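PDB 2GAS: isoflavone reductase from Medicago sativa, which catalyses the NADPH-dependent reduction of achiral isoflavones to chiral isoflavanones, a late step in making the alfalfa phytoalexin medicarpin. Local coordinates for residues P28-V33 with G56-E61; T69-I74 with I96-E101; Y158-L163 with D300-Q305; N183-Y188 with K218-Q223. All coordinates share one frame; numbering follows the deposited sequence.

Interaction 1 of 4, residues P28-V33 with G56-E61; sequences PTYALV and GVILLE
Tyr30 lies alongside Ile58 with both side chains pointing the same way, and its ring atom CD2 touches Ile58 CG2 at 3.6 Å and Leu60 CD1 at 3.8 Å. The two strands belong to a beta-alpha-beta unit of the Rossmann fold: helix 42-54 links 29-33 to 58-61, which forms one edge of the parallel sheet in this chain. On the opposite face, Ala31 CB meets Val57 CG1 at 3.9 Å, while Val33 CG2 rests on Leu59 CB. That branch of Val33 lies between its backbone N and carbonyl carbon (chi1 -68° for CG1), which directs it at Leu59; helix 42-54 packs over both residues through Ile49. Ala31 also touches Pro10, part of the probable NADP(+) site.

Further out comes the alternating ladder of parallel-sheet bonds. Ile58 N donates to Thr29 O at 2.8 Å, Ala31 N to Ile58 O, Leu60 N to Ala31 O, and Val33 N to Leu60 O at 3.0 Å. At the polar end, where Gly56 closes the preceding helix in a Schellman motif, water 1 accepts from Thr29 N (2.8 Å) and donates to Gly56 O (2.9 Å).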
loop_
_atom_site.group_PDB
_atom_site.type_symbol
_atom_site.label_atom_id
_atom_site.label_comp_id
_atom_site.label_asym_id
_atom_site.label_seq_id
_atom_site.Cartn_x
_atom_site.Cartn_y
_atom_site.Cartn_z
ATOM N N PRO A 28 -12.412 -16.340 -7.773
ATOM C CA PRO A 28 -13.143 -16.882 -6.626
ATOM C C PRO A 28 -12.418 -16.139 -5.501
ATOM O O PRO A 28 -11.188 -16.205 -5.407
ATOM C CB PRO A 28 -12.782 -18.363 -6.658
ATOM C CG PRO A 28 -12.639 -18.633 -8.122
ATOM C CD PRO A 28 -11.859 -17.423 -8.608
ATOM N N THR A 29 -13.165 -15.428 -4.667
ATOM C CA THR A 29 -12.562 -14.620 -3.615
ATOM C C THR A 29 -12.867 -15.099 -2.207
ATOM O O THR A 29 -14.019 -15.366 -1.872
ATOM C CB THR A 29 -13.015 -13.157 -3.800
ATOM O OG1 THR A 29 -12.763 -12.765 -5.156
ATOM C CG2 THR A 29 -12.261 -12.228 -2.872
ATOM N N TYR A 30 -11.818 -15.202 -1.392
ATOM C CA TYR A 30 -11.923 -15.663 -0.012
ATOM C C TYR A 30 -11.358 -14.618 0.945
ATOM O O TYR A 30 -10.399 -13.926 0.612
ATOM C CB TYR A 30 -11.136 -16.968 0.164
ATOM C CG TYR A 30 -11.585 -18.111 -0.720
ATOM C CD1 TYR A 30 -11.407 -18.070 -2.104
ATOM C CD2 TYR A 30 -12.191 -19.237 -0.168
ATOM C CE1 TYR A 30 -11.825 -19.128 -2.917
ATOM C CE2 TYR A 30 -12.614 -20.295 -0.970
ATOM C CZ TYR A 30 -12.430 -20.235 -2.339
ATOM O OH TYR A 30 -12.866 -21.275 -3.128
ATOM N N ALA A 31 -11.957 -14.500 2.125
ATOM C CA ALA A 31 -11.484 -13.547 3.126
ATOM C C ALA A 31 -11.336 -14.260 4.467
ATOM O O ALA A 31 -12.249 -14.958 4.902
ATOM C CB ALA A 31 -12.465 -12.381 3.257
ATOM N N LEU A 32 -10.182 -14.100 5.108
ATOM C CA LEU A 32 -9.956 -14.730 6.407
ATOM C C LEU A 32 -10.533 -13.827 7.483
ATOM O O LEU A 32 -10.124 -12.670 7.627
ATOM C CB LEU A 32 -8.463 -14.931 6.665
ATOM C CG LEU A 32 -8.124 -15.799 7.883
ATOM C CD1 LEU A 32 -8.444 -17.263 7.577
ATOM C CD2 LEU A 32 -6.651 -15.646 8.216
ATOM N N VAL A 33 -11.495 -14.354 8.230
ATOM C CA VAL A 33 -12.139 -13.589 9.286
ATOM C C VAL A 33 -12.365 -14.439 10.526
ATOM O O VAL A 33 -12.628 -15.639 10.433
ATOM C CB VAL A 33 -13.506 -13.037 8.824
ATOM C CG1 VAL A 33 -13.310 -11.978 7.746
ATOM C CG2 VAL A 33 -14.365 -14.167 8.296
ATOM N N GLY A 56 -20.594 -12.740 -2.965
ATOM C CA GLY A 56 -20.087 -14.076 -3.201
ATOM C C GLY A 56 -18.732 -14.367 -2.586
ATOM O O GLY A 56 -18.146 -15.416 -2.847
ATOM N N VAL A 57 -18.217 -13.445 -1.780
ATOM C CA VAL A 57 -16.935 -13.684 -1.125
ATOM C C VAL A 57 -17.149 -14.822 -0.139
ATOM O O VAL A 57 -18.149 -14.844 0.582
ATOM C CB VAL A 57 -16.441 -12.443 -0.343
ATOM C CG1 VAL A 57 -15.170 -12.781 0.432
ATOM C CG2 VAL A 57 -16.166 -11.298 -1.303
ATOM N N ILE A 58 -16.216 -15.769 -0.125
ATOM C CA ILE A 58 -16.277 -16.912 0.778
ATOM C C ILE A 58 -15.475 -16.592 2.037
ATOM O O ILE A 58 -14.293 -16.259 1.961
ATOM C CB ILE A 58 -15.680 -18.187 0.122
ATOM C CG1 ILE A 58 -16.579 -18.665 -1.025
ATOM C CG2 ILE A 58 -15.534 -19.289 1.153
ATOM C CD1 ILE A 58 -16.647 -17.726 -2.196
ATOM N N LEU A 59 -16.119 -16.683 3.194
ATOM C CA LEU A 59 -15.440 -16.395 4.449
ATOM C C LEU A 59 -14.822 -17.650 5.035
ATOM O O LEU A 59 -15.521 -18.635 5.278
ATOM C CB LEU A 59 -16.419 -15.817 5.472
ATOM C CG LEU A 59 -17.199 -14.574 5.059
ATOM C CD1 LEU A 59 -18.077 -14.137 6.221
ATOM C CD2 LEU A 59 -16.231 -13.465 4.658
ATOM N N LEU A 60 -13.514 -17.612 5.259
ATOM C CA LEU A 60 -12.810 -18.737 5.856
ATOM C C LEU A 60 -12.509 -18.328 7.294
ATOM O O LEU A 60 -11.951 -17.257 7.540
ATOM C CB LEU A 60 -11.515 -19.032 5.092
ATOM C CG LEU A 60 -11.688 -19.513 3.646
ATOM C CD1 LEU A 60 -10.327 -19.835 3.050
ATOM C CD2 LEU A 60 -12.580 -20.747 3.610
ATOM N N GLU A 61 -12.893 -19.173 8.244
ATOM C CA GLU A 61 -12.687 -18.864 9.652
ATOM C C GLU A 61 -11.262 -19.148 10.101
ATOM O O GLU A 61 -10.745 -20.248 9.904
ATOM C CB GLU A 61 -13.670 -19.661 10.514
ATOM C CG GLU A 61 -13.803 -19.135 11.936
ATOM C CD GLU A 61 -14.793 -19.930 12.767
ATOM O OE1 GLU A 61 -15.909 -20.201 12.273
ATOM O OE2 GLU A 61 -14.457 -20.273 13.920
HETATM O O HOH W 1 -15.938 -15.803 -4.700
#

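Interaction 2 of 4, residues T69-I74 with I96-E101; sequences TLVKAI and IKAIKE
The carboxylate of Glu101, the one flat group touching across this contact, has Val71 over a single face. Val71 CG2 stands almost straight above the carboxylate carbon CD, 3.9 Å from it, and Val71 CG1 lies on the same side, 3.8 Å from OE2. The extended glutamate chain, with CG anti to the backbone N (chi1 -172°), crosses the valine at about a right angle. Inward, the small Ala98 permits close approach: its CA is 5.0 Å from Val71 CA, and its CB is met by Leu70 CB, Val71 CG2 and Ile74 CD1. The helix segments cross at -52° with their axes 8.6 Å apart.

Closer to the sheet is the Ile74-Ile99 pair, also crossed at about a right angle. The CB of Ile99 points away from helix 67-74, but its bent chain swings CD1 back to 3.3 Å from Ile74 CD1 and 3.4 Å from Ile74 CG2, tighter than usual van der Waals contact. Ile74 and Ile99 both press on Val80 of strand 79-82, so helices 67-74 and 92-102, successive crossover helices of the Rossmann fold before and after that strand, pack against the same inner strand, next to the edge strand 107-109.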
loop_
_atom_site.group_PDB
_atom_site.type_symbol
_atom_site.label_atom_id
_atom_site.label_comp_id
_atom_site.label_asym_id
_atom_site.label_seq_id
_atom_site.Cartn_x
_atom_site.Cartn_y
_atom_site.Cartn_z
ATOM N N THR A 69 -5.878 -23.076 11.885
ATOM C CA THR A 69 -6.883 -22.425 11.056
ATOM C C THR A 69 -6.228 -21.805 9.827
ATOM O O THR A 69 -6.806 -21.811 8.744
ATOM C CB THR A 69 -7.622 -21.322 11.832
ATOM O OG1 THR A 69 -6.708 -20.272 12.163
ATOM C CG2 THR A 69 -8.221 -21.886 13.113
ATOM N N LEU A 70 -5.023 -21.273 10.004
ATOM C CA LEU A 70 -4.284 -20.652 8.907
ATOM C C LEU A 70 -3.985 -21.658 7.801
ATOM O O LEU A 70 -4.287 -21.416 6.632
ATOM C CB LEU A 70 -2.968 -20.067 9.416
ATOM C CG LEU A 70 -2.812 -18.548 9.421
ATOM C CD1 LEU A 70 -1.388 -18.206 9.824
ATOM C CD2 LEU A 70 -3.120 -17.979 8.038
ATOM N N VAL A 71 -3.381 -22.784 8.173
ATOM C CA VAL A 71 -3.052 -23.820 7.205
ATOM C C VAL A 71 -4.311 -24.325 6.508
ATOM O O VAL A 71 -4.324 -24.495 5.292
ATOM C CB VAL A 71 -2.342 -25.019 7.879
ATOM C CG1 VAL A 71 -2.126 -26.131 6.867
ATOM C CG2 VAL A 71 -1.014 -24.573 8.473
ATOM N N LYS A 72 -5.371 -24.553 7.278
ATOM C CA LYS A 72 -6.628 -25.045 6.720
ATOM C C LYS A 72 -7.221 -24.097 5.685
ATOM O O LYS A 72 -7.758 -24.533 4.667
ATOM C CB LYS A 72 -7.652 -25.278 7.838
ATOM C CG LYS A 72 -8.996 -25.793 7.339
ATOM C CD LYS A 72 -9.988 -25.971 8.480
ATOM C CE LYS A 72 -11.333 -26.476 7.967
ATOM N NZ LYS A 72 -11.974 -25.529 7.004
ATOM N N ALA A 73 -7.118 -22.798 5.948
ATOM C CA ALA A 73 -7.647 -21.793 5.036
ATOM C C ALA A 73 -6.799 -21.714 3.773
ATOM O O ALA A 73 -7.320 -21.717 2.660
ATOM C CB ALA A 73 -7.680 -20.431 5.725
ATOM N N ILE A 74 -5.485 -21.649 3.960
ATOM C CA ILE A 74 -4.553 -21.546 2.844
ATOM C C ILE A 74 -4.615 -22.737 1.886
ATOM O O ILE A 74 -4.425 -22.579 0.679
ATOM C CB ILE A 74 -3.110 -21.354 3.368
ATOM C CG1 ILE A 74 -3.008 -20.006 4.089
ATOM C CG2 ILE A 74 -2.117 -21.423 2.223
ATOM C CD1 ILE A 74 -1.666 -19.749 4.752
ATOM N N ILE A 96 4.050 -17.360 6.745
ATOM C CA ILE A 96 4.968 -18.096 5.884
ATOM C C ILE A 96 5.081 -19.548 6.352
ATOM O O ILE A 96 5.146 -20.469 5.535
ATOM C CB ILE A 96 6.368 -17.426 5.869
ATOM C CG1 ILE A 96 6.280 -16.064 5.177
ATOM C CG2 ILE A 96 7.373 -18.308 5.136
ATOM C CD1 ILE A 96 5.823 -16.150 3.740
ATOM N N LYS A 97 5.099 -19.747 7.665
ATOM C CA LYS A 97 5.181 -21.098 8.213
ATOM C C LYS A 97 3.962 -21.887 7.747
ATOM O O LYS A 97 4.083 -23.037 7.317
ATOM C CB LYS A 97 5.221 -21.060 9.743
ATOM C CG LYS A 97 5.326 -22.435 10.394
ATOM C CD LYS A 97 5.344 -22.323 11.912
ATOM C CE LYS A 97 5.498 -23.690 12.571
ATOM N NZ LYS A 97 4.404 -24.632 12.209
ATOM N N ALA A 98 2.787 -21.264 7.819
ATOM C CA ALA A 98 1.558 -21.925 7.397
ATOM C C ALA A 98 1.560 -22.196 5.892
ATOM O O ALA A 98 1.087 -23.238 5.444
ATOM C CB ALA A 98 0.336 -21.079 7.785
ATOM N N ILE A 99 2.087 -21.254 5.114
ATOM C CA ILE A 99 2.164 -21.407 3.660
ATOM C C ILE A 99 3.038 -22.609 3.298
ATOM O O ILE A 99 2.680 -23.424 2.443
ATOM C CB ILE A 99 2.767 -20.137 3.001
ATOM C CG1 ILE A 99 1.769 -18.986 3.098
ATOM C CG2 ILE A 99 3.149 -20.414 1.551
ATOM C CD1 ILE A 99 0.492 -19.221 2.346
ATOM N N LYS A 100 4.186 -22.715 3.958
ATOM C CA LYS A 100 5.112 -23.815 3.710
ATOM C C LYS A 100 4.468 -25.165 4.009
ATOM O O LYS A 100 4.657 -26.128 3.267
ATOM C CB LYS A 100 6.372 -23.646 4.563
ATOM C CG LYS A 100 7.199 -22.411 4.227
ATOM C CD LYS A 100 7.828 -22.508 2.840
ATOM C CE LYS A 100 8.856 -23.631 2.779
ATOM N NZ LYS A 100 9.474 -23.754 1.432
ATOM N N GLU A 101 3.709 -25.236 5.098
ATOM C CA GLU A 101 3.051 -26.484 5.461
ATOM C C GLU A 101 1.957 -26.838 4.458
ATOM O O GLU A 101 1.809 -27.996 4.084
ATOM C CB GLU A 101 2.449 -26.396 6.865
ATOM C CG GLU A 101 1.913 -27.732 7.360
ATOM C CD GLU A 101 1.375 -27.665 8.774
ATOM O OE1 GLU A 101 2.076 -27.119 9.649
ATOM O OE2 GLU A 101 0.257 -28.169 9.012
#

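Interaction 3 of 4, residues Y158-L163 with D300-Q305; sequences YFLRNL and DEYLNQ
Leu160 and Tyr302 head the apolar part of the contact: they slide past each other in opposite directions, bringing Leu160 CD2 to 3.7 Å from Tyr302 CD2, an oblique approach to the ring. Leu303 crosses Leu160 at about a right angle, its CD2 lying 4.1 Å from Leu160 CG; the same methyl is 4.4 Å from Leu163 CD1. Leu160 also packs on Val226 and Leu163 on Trp230, so helix 223-234 borders this cluster.

Where polar groups meet carbon, Tyr302 is the reaching residue. Its first torsion, 172°, swings the ring out opposite the backbone N and toward the 158-163 segment until OH is 3.3 Å from Arg161 CB. The arginine chain is extended from CG to NE and carries its guanidinium away from the contact, with that plane 71° from the tyrosine ring; the charged end forms a salt bridge with Asp170.

Within each segment, hydrogen bonds brace the chain. Gln305 NE2 donates to Tyr302 O at 3.2 Å, on a lone pair in the carbonyl plane, tying the glutamine back to the Tyr302 backbone. Leu163 N bonds Leu160 O at 3.0 Å within a type I turn, and a second bond runs from the backbone N of the residue after Leu163 to Phe159 O. With Leu163 at positive phi as the C-prime residue, this Schellman motif ends helix 156-160, against which the near-C-terminal helix 299-303 is packed.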
loop_
_atom_site.group_PDB
_atom_site.type_symbol
_atom_site.label_atom_id
_atom_site.label_comp_id
_atom_site.label_asym_id
_atom_site.label_seq_id
_atom_site.Cartn_x
_atom_site.Cartn_y
_atom_site.Cartn_z
ATOM N N TYR A 158 -3.857 8.902 2.069
ATOM C CA TYR A 158 -2.906 9.095 3.155
ATOM C C TYR A 158 -1.932 10.243 2.938
ATOM O O TYR A 158 -1.616 10.967 3.883
ATOM C CB TYR A 158 -2.120 7.805 3.396
ATOM C CG TYR A 158 -2.946 6.719 4.042
ATOM C CD1 TYR A 158 -3.382 6.844 5.360
ATOM C CD2 TYR A 158 -3.319 5.579 3.328
ATOM C CE1 TYR A 158 -4.171 5.863 5.955
ATOM C CE2 TYR A 158 -4.109 4.590 3.914
ATOM C CZ TYR A 158 -4.531 4.740 5.227
ATOM O OH TYR A 158 -5.317 3.774 5.813
ATOM N N PHE A 159 -1.460 10.411 1.703
ATOM C CA PHE A 159 -0.495 11.464 1.389
ATOM C C PHE A 159 -1.079 12.690 0.704
ATOM O O PHE A 159 -0.897 13.816 1.163
ATOM C CB PHE A 159 0.621 10.934 0.481
ATOM C CG PHE A 159 1.567 9.978 1.152
ATOM C CD1 PHE A 159 1.202 8.656 1.377
ATOM C CD2 PHE A 159 2.842 10.397 1.527
ATOM C CE1 PHE A 159 2.094 7.761 1.963
ATOM C CE2 PHE A 159 3.740 9.510 2.113
ATOM C CZ PHE A 159 3.365 8.188 2.331
ATOM N N LEU A 160 -1.765 12.463 -0.409
ATOM C CA LEU A 160 -2.325 13.550 -1.190
ATOM C C LEU A 160 -3.475 14.296 -0.536
ATOM O O LEU A 160 -3.624 15.501 -0.735
ATOM C CB LEU A 160 -2.766 13.020 -2.558
ATOM C CG LEU A 160 -3.027 14.069 -3.640
ATOM C CD1 LEU A 160 -1.778 14.927 -3.828
ATOM C CD2 LEU A 160 -3.401 13.379 -4.950
ATOM N N ARG A 161 -4.284 13.593 0.252
ATOM C CA ARG A 161 -5.429 14.232 0.884
ATOM C C ARG A 161 -5.085 15.501 1.652
ATOM O O ARG A 161 -5.860 16.453 1.651
ATOM C CB ARG A 161 -6.152 13.269 1.819
ATOM C CG ARG A 161 -7.392 13.901 2.404
ATOM C CD ARG A 161 -8.200 12.943 3.233
ATOM N NE ARG A 161 -9.364 13.622 3.790
ATOM C CZ ARG A 161 -10.334 13.012 4.457
ATOM N NH1 ARG A 161 -10.279 11.701 4.651
ATOM N NH2 ARG A 161 -11.356 13.712 4.930
ATOM N N ASN A 162 -3.948 15.519 2.334
ATOM C CA ASN A 162 -3.593 16.730 3.057
ATOM C C ASN A 162 -2.322 17.360 2.515
ATOM O O ASN A 162 -1.662 18.132 3.207
ATOM C CB ASN A 162 -3.469 16.459 4.561
ATOM C CG ASN A 162 -2.382 15.468 4.899
ATOM O OD1 ASN A 162 -2.154 15.178 6.077
ATOM N ND2 ASN A 162 -1.709 14.936 3.886
ATOM N N LEU A 163 -2.007 17.051 1.259
ATOM C CA LEU A 163 -0.812 17.580 0.609
ATOM C C LEU A 163 0.426 17.417 1.487
ATOM O O LEU A 163 1.273 18.316 1.567
ATOM C CB LEU A 163 -1.014 19.058 0.253
ATOM C CG LEU A 163 -1.662 19.367 -1.101
ATOM C CD1 LEU A 163 -2.918 18.541 -1.299
ATOM C CD2 LEU A 163 -1.975 20.859 -1.180
ATOM N N ASP A 300 -5.487 14.789 -10.145
ATOM C CA ASP A 300 -6.378 15.906 -10.438
ATOM C C ASP A 300 -7.822 15.538 -10.101
ATOM O O ASP A 300 -8.527 16.297 -9.441
ATOM C CB ASP A 300 -6.279 16.281 -11.920
ATOM C CG ASP A 300 -7.149 17.470 -12.278
ATOM O OD1 ASP A 300 -6.805 18.602 -11.881
ATOM O OD2 ASP A 300 -8.182 17.270 -12.947
ATOM N N GLU A 301 -8.253 14.368 -10.560
ATOM C CA GLU A 301 -9.609 13.889 -10.302
ATOM C C GLU A 301 -9.816 13.640 -8.810
ATOM O O GLU A 301 -10.846 14.013 -8.246
ATOM C CB GLU A 301 -9.873 12.602 -11.105
ATOM C CG GLU A 301 -10.050 12.838 -12.611
ATOM C CD GLU A 301 -10.010 11.559 -13.455
ATOM O OE1 GLU A 301 -10.369 11.631 -14.652
ATOM O OE2 GLU A 301 -9.612 10.490 -12.944
ATOM N N TYR A 302 -8.829 13.023 -8.164
ATOM C CA TYR A 302 -8.927 12.739 -6.740
ATOM C C TYR A 302 -9.186 13.996 -5.906
ATOM O O TYR A 302 -10.020 13.992 -5.002
ATOM C CB TYR A 302 -7.646 12.062 -6.229
ATOM C CG TYR A 302 -7.627 11.917 -4.722
ATOM C CD1 TYR A 302 -8.372 10.923 -4.086
ATOM C CD2 TYR A 302 -6.948 12.839 -3.926
ATOM C CE1 TYR A 302 -8.447 10.864 -2.694
ATOM C CE2 TYR A 302 -7.016 12.790 -2.543
ATOM C CZ TYR A 302 -7.769 11.803 -1.930
ATOM O OH TYR A 302 -7.860 11.781 -0.557
ATOM N N LEU A 303 -8.464 15.066 -6.210
ATOM C CA LEU A 303 -8.610 16.309 -5.464
ATOM C C LEU A 303 -9.923 17.055 -5.698
ATOM O O LEU A 303 -10.287 17.932 -4.912
ATOM C CB LEU A 303 -7.427 17.231 -5.769
ATOM C CG LEU A 303 -6.081 16.750 -5.220
ATOM C CD1 LEU A 303 -4.973 17.635 -5.759
ATOM C CD2 LEU A 303 -6.099 16.776 -3.699
ATOM N N ASN A 304 -10.637 16.709 -6.766
ATOM C CA ASN A 304 -11.899 17.379 -7.062
ATOM C C ASN A 304 -12.922 17.274 -5.942
ATOM O O ASN A 304 -13.743 18.173 -5.761
ATOM C CB ASN A 304 -12.512 16.835 -8.356
ATOM C CG ASN A 304 -11.896 17.454 -9.592
ATOM O OD1 ASN A 304 -11.605 18.648 -9.615
ATOM N ND2 ASN A 304 -11.714 16.651 -10.636
ATOM N N GLN A 305 -12.883 16.185 -5.184
ATOM C CA GLN A 305 -13.845 16.008 -4.103
ATOM C C GLN A 305 -13.673 17.007 -2.964
ATOM O O GLN A 305 -14.589 17.198 -2.168
ATOM C CB GLN A 305 -13.765 14.582 -3.550
ATOM C CG GLN A 305 -12.426 14.230 -2.934
ATOM C CD GLN A 305 -12.379 12.799 -2.440
ATOM O OE1 GLN A 305 -13.135 12.414 -1.547
ATOM N NE2 GLN A 305 -11.490 11.999 -3.021
#

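Interaction 4 of 4, residues N183-Y188 with K218-Q223; sequences NVKGAY and KNYLTQ
Asn183 meets the second segment through its backbone, where its C atom lies 3.6 Å from Thr222 CG2; its OD1 is also linked to Thr222 OG1 by water 2. At Val184 the carbonyl O receives a CA-H...O contact from Thr222 CA at 3.3 Å, and water 3 accepts from both Val184 N and Gln223 N. Lys185 lays its aliphatic chain across Tyr220: CB sits over one ring face, 3.8 Å from the centroid and 22° off the normal, a CH-pi contact. Bent at chi2 (-75°), the chain then runs back along the ring to place NZ 3.0 Å from Tyr220 O, above the carbonyl plane, while Glu225 forms the salt bridge to the ammonium.

Gly186 and Leu221 form an antiparallel hydrogen-bonded pair, joining 185-189 to the edge strand 220-222 of a small mixed sheet. Leu221 N donates to Gly186 O at 2.9 Å, whereas Gly186 N approaches Leu221 O from well above the carbonyl plane. In the adjoining non-hydrogen-bonded pair, Ala187 CB sits at the edge of the Tyr220 ring. Tyr188 N then donates to Asn219 O at 3.2 Å, and Tyr188 O takes Asn219 ND2 at 3.1 Å, a side chain whose OD1 is held by Ala299 N. The Tyr188 ring has Leu221 O and water 4 in plane at its edge; that water donates to Leu221 O and lies 2.6 Å from Tyr188 OH.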
loop_
_atom_site.group_PDB
_atom_site.type_symbol
_atom_site.label_atom_id
_atom_site.label_comp_id
_atom_site.label_asym_id
_atom_site.label_seq_id
_atom_site.Cartn_x
_atom_site.Cartn_y
_atom_site.Cartn_z
ATOM N N ASN A 183 10.906 19.862 -5.843
ATOM C CA ASN A 183 11.057 19.386 -7.217
ATOM C C ASN A 183 11.428 17.907 -7.307
ATOM O O ASN A 183 12.097 17.477 -8.251
ATOM C CB ASN A 183 12.103 20.235 -7.953
ATOM C CG ASN A 183 11.703 21.699 -8.043
ATOM O OD1 ASN A 183 10.616 22.025 -8.514
ATOM N ND2 ASN A 183 12.581 22.588 -7.588
ATOM N N VAL A 184 10.972 17.131 -6.328
ATOM C CA VAL A 184 11.243 15.698 -6.282
ATOM C C VAL A 184 9.955 14.934 -6.574
ATOM O O VAL A 184 8.954 15.101 -5.882
ATOM C CB VAL A 184 11.771 15.286 -4.896
ATOM C CG1 VAL A 184 12.004 13.787 -4.852
ATOM C CG2 VAL A 184 13.063 16.041 -4.590
ATOM N N LYS A 185 9.989 14.098 -7.603
ATOM C CA LYS A 185 8.813 13.331 -7.992
ATOM C C LYS A 185 8.301 12.357 -6.936
ATOM O O LYS A 185 9.074 11.676 -6.262
ATOM C CB LYS A 185 9.097 12.557 -9.283
ATOM C CG LYS A 185 9.213 13.418 -10.533
ATOM C CD LYS A 185 7.855 13.895 -11.014
ATOM C CE LYS A 185 7.979 14.642 -12.341
ATOM N NZ LYS A 185 6.661 15.061 -12.889
ATOM N N GLY A 186 6.979 12.314 -6.809
ATOM C CA GLY A 186 6.316 11.400 -5.893
ATOM C C GLY A 186 5.324 10.636 -6.750
ATOM O O GLY A 186 4.958 11.123 -7.820
ATOM N N ALA A 187 4.894 9.454 -6.312
ATOM C CA ALA A 187 3.933 8.652 -7.080
ATOM C C ALA A 187 2.677 8.439 -6.241
ATOM O O ALA A 187 2.753 7.910 -5.134
ATOM C CB ALA A 187 4.560 7.308 -7.463
ATOM N N TYR A 188 1.528 8.862 -6.770
ATOM C CA TYR A 188 0.255 8.754 -6.062
ATOM C C TYR A 188 -0.750 7.833 -6.744
ATOM O O TYR A 188 -0.826 7.778 -7.967
ATOM C CB TYR A 188 -0.370 10.144 -5.905
ATOM C CG TYR A 188 0.533 11.130 -5.212
ATOM C CD1 TYR A 188 1.434 11.907 -5.940
ATOM C CD2 TYR A 188 0.522 11.256 -3.825
ATOM C CE1 TYR A 188 2.307 12.785 -5.303
ATOM C CE2 TYR A 188 1.395 12.132 -3.174
ATOM C CZ TYR A 188 2.283 12.891 -3.921
ATOM O OH TYR A 188 3.160 13.748 -3.282
ATOM N N LYS A 218 0.336 10.353 -15.071
ATOM C CA LYS A 218 -0.336 11.583 -14.671
ATOM C C LYS A 218 -0.338 11.830 -13.170
ATOM O O LYS A 218 -0.741 12.903 -12.716
ATOM C CB LYS A 218 -1.773 11.599 -15.199
ATOM C CG LYS A 218 -1.852 11.790 -16.710
ATOM C CD LYS A 218 -3.291 11.795 -17.213
ATOM C CE LYS A 218 -3.941 10.430 -17.052
ATOM N NZ LYS A 218 -5.334 10.406 -17.589
ATOM N N ASN A 219 0.124 10.841 -12.406
ATOM C CA ASN A 219 0.174 10.948 -10.946
ATOM C C ASN A 219 1.606 10.969 -10.429
ATOM O O ASN A 219 1.835 10.870 -9.225
ATOM C CB ASN A 219 -0.578 9.780 -10.300
ATOM C CG ASN A 219 -2.069 9.825 -10.570
ATOM O OD1 ASN A 219 -2.561 10.720 -11.256
ATOM N ND2 ASN A 219 -2.798 8.854 -10.030
ATOM N N TYR A 220 2.561 11.088 -11.345
ATOM C CA TYR A 220 3.979 11.139 -10.996
ATOM C C TYR A 220 4.237 12.638 -10.949
ATOM O O TYR A 220 4.484 13.267 -11.980
ATOM C CB TYR A 220 4.792 10.470 -12.102
ATOM C CG TYR A 220 6.216 10.143 -11.725
ATOM C CD1 TYR A 220 6.494 9.293 -10.656
ATOM C CD2 TYR A 220 7.286 10.662 -12.453
ATOM C CE1 TYR A 220 7.805 8.965 -10.323
ATOM C CE2 TYR A 220 8.604 10.341 -12.127
ATOM C CZ TYR A 220 8.852 9.492 -11.061
ATOM O OH TYR A 220 10.149 9.162 -10.735
ATOM N N LEU A 221 4.180 13.202 -9.746
ATOM C CA LEU A 221 4.300 14.645 -9.578
ATOM C C LEU A 221 5.175 15.099 -8.426
ATOM O O LEU A 221 5.211 14.468 -7.373
ATOM C CB LEU A 221 2.902 15.223 -9.350
ATOM C CG LEU A 221 1.808 14.869 -10.361
ATOM C CD1 LEU A 221 0.438 15.081 -9.731
ATOM C CD2 LEU A 221 1.977 15.715 -11.610
ATOM N N THR A 222 5.871 16.215 -8.624
ATOM C CA THR A 222 6.700 16.783 -7.566
ATOM C C THR A 222 5.739 17.524 -6.639
ATOM O O THR A 222 4.600 17.798 -7.018
ATOM C CB THR A 222 7.706 17.801 -8.123
ATOM O OG1 THR A 222 6.994 18.939 -8.631
ATOM C CG2 THR A 222 8.523 17.180 -9.245
ATOM N N GLN A 223 6.180 17.859 -5.430
ATOM C CA GLN A 223 5.289 18.568 -4.519
ATOM C C GLN A 223 4.886 19.922 -5.110
ATOM O O GLN A 223 3.760 20.386 -4.921
ATOM C CB GLN A 223 5.952 18.755 -3.150
ATOM C CG GLN A 223 5.032 19.393 -2.115
ATOM C CD GLN A 223 3.885 18.488 -1.689
ATOM O OE1 GLN A 223 3.552 17.509 -2.368
ATOM N NE2 GLN A 223 3.266 18.824 -0.561
HETATM O O HOH W 2 8.581 20.750 -9.680
HETATM O O HOH W 3 8.877 17.282 -4.186
HETATM O O HOH W 4 5.160 14.775 -4.597
HETATM O O HOH W 5 1.226 15.858 -1.651
#

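Overall arrangement
From the N terminus, interaction 1 closes the loop through helix 42-54, joining strand 29-33 to the edge strand 58-61 of the parallel sheet. A short loop leads from strand 58-61 into helix 67-74, where interaction 2 opens; it closes at helix 92-102 after strand 79-82. The two touch, with Leu32 CD1 on Ala73 CB. Interactions 3 and 4 lie across the chain's centre from interaction 2. Interaction 3 spans 136 residues to bring the C-terminal helix back, and the whole of interaction 4 falls within that span, nesting without crossing. They adjoin as well: Leu163 O probably accepts a hydrogen bond from Gln223 NE2, and Tyr188 packs on Phe159 and Leu160.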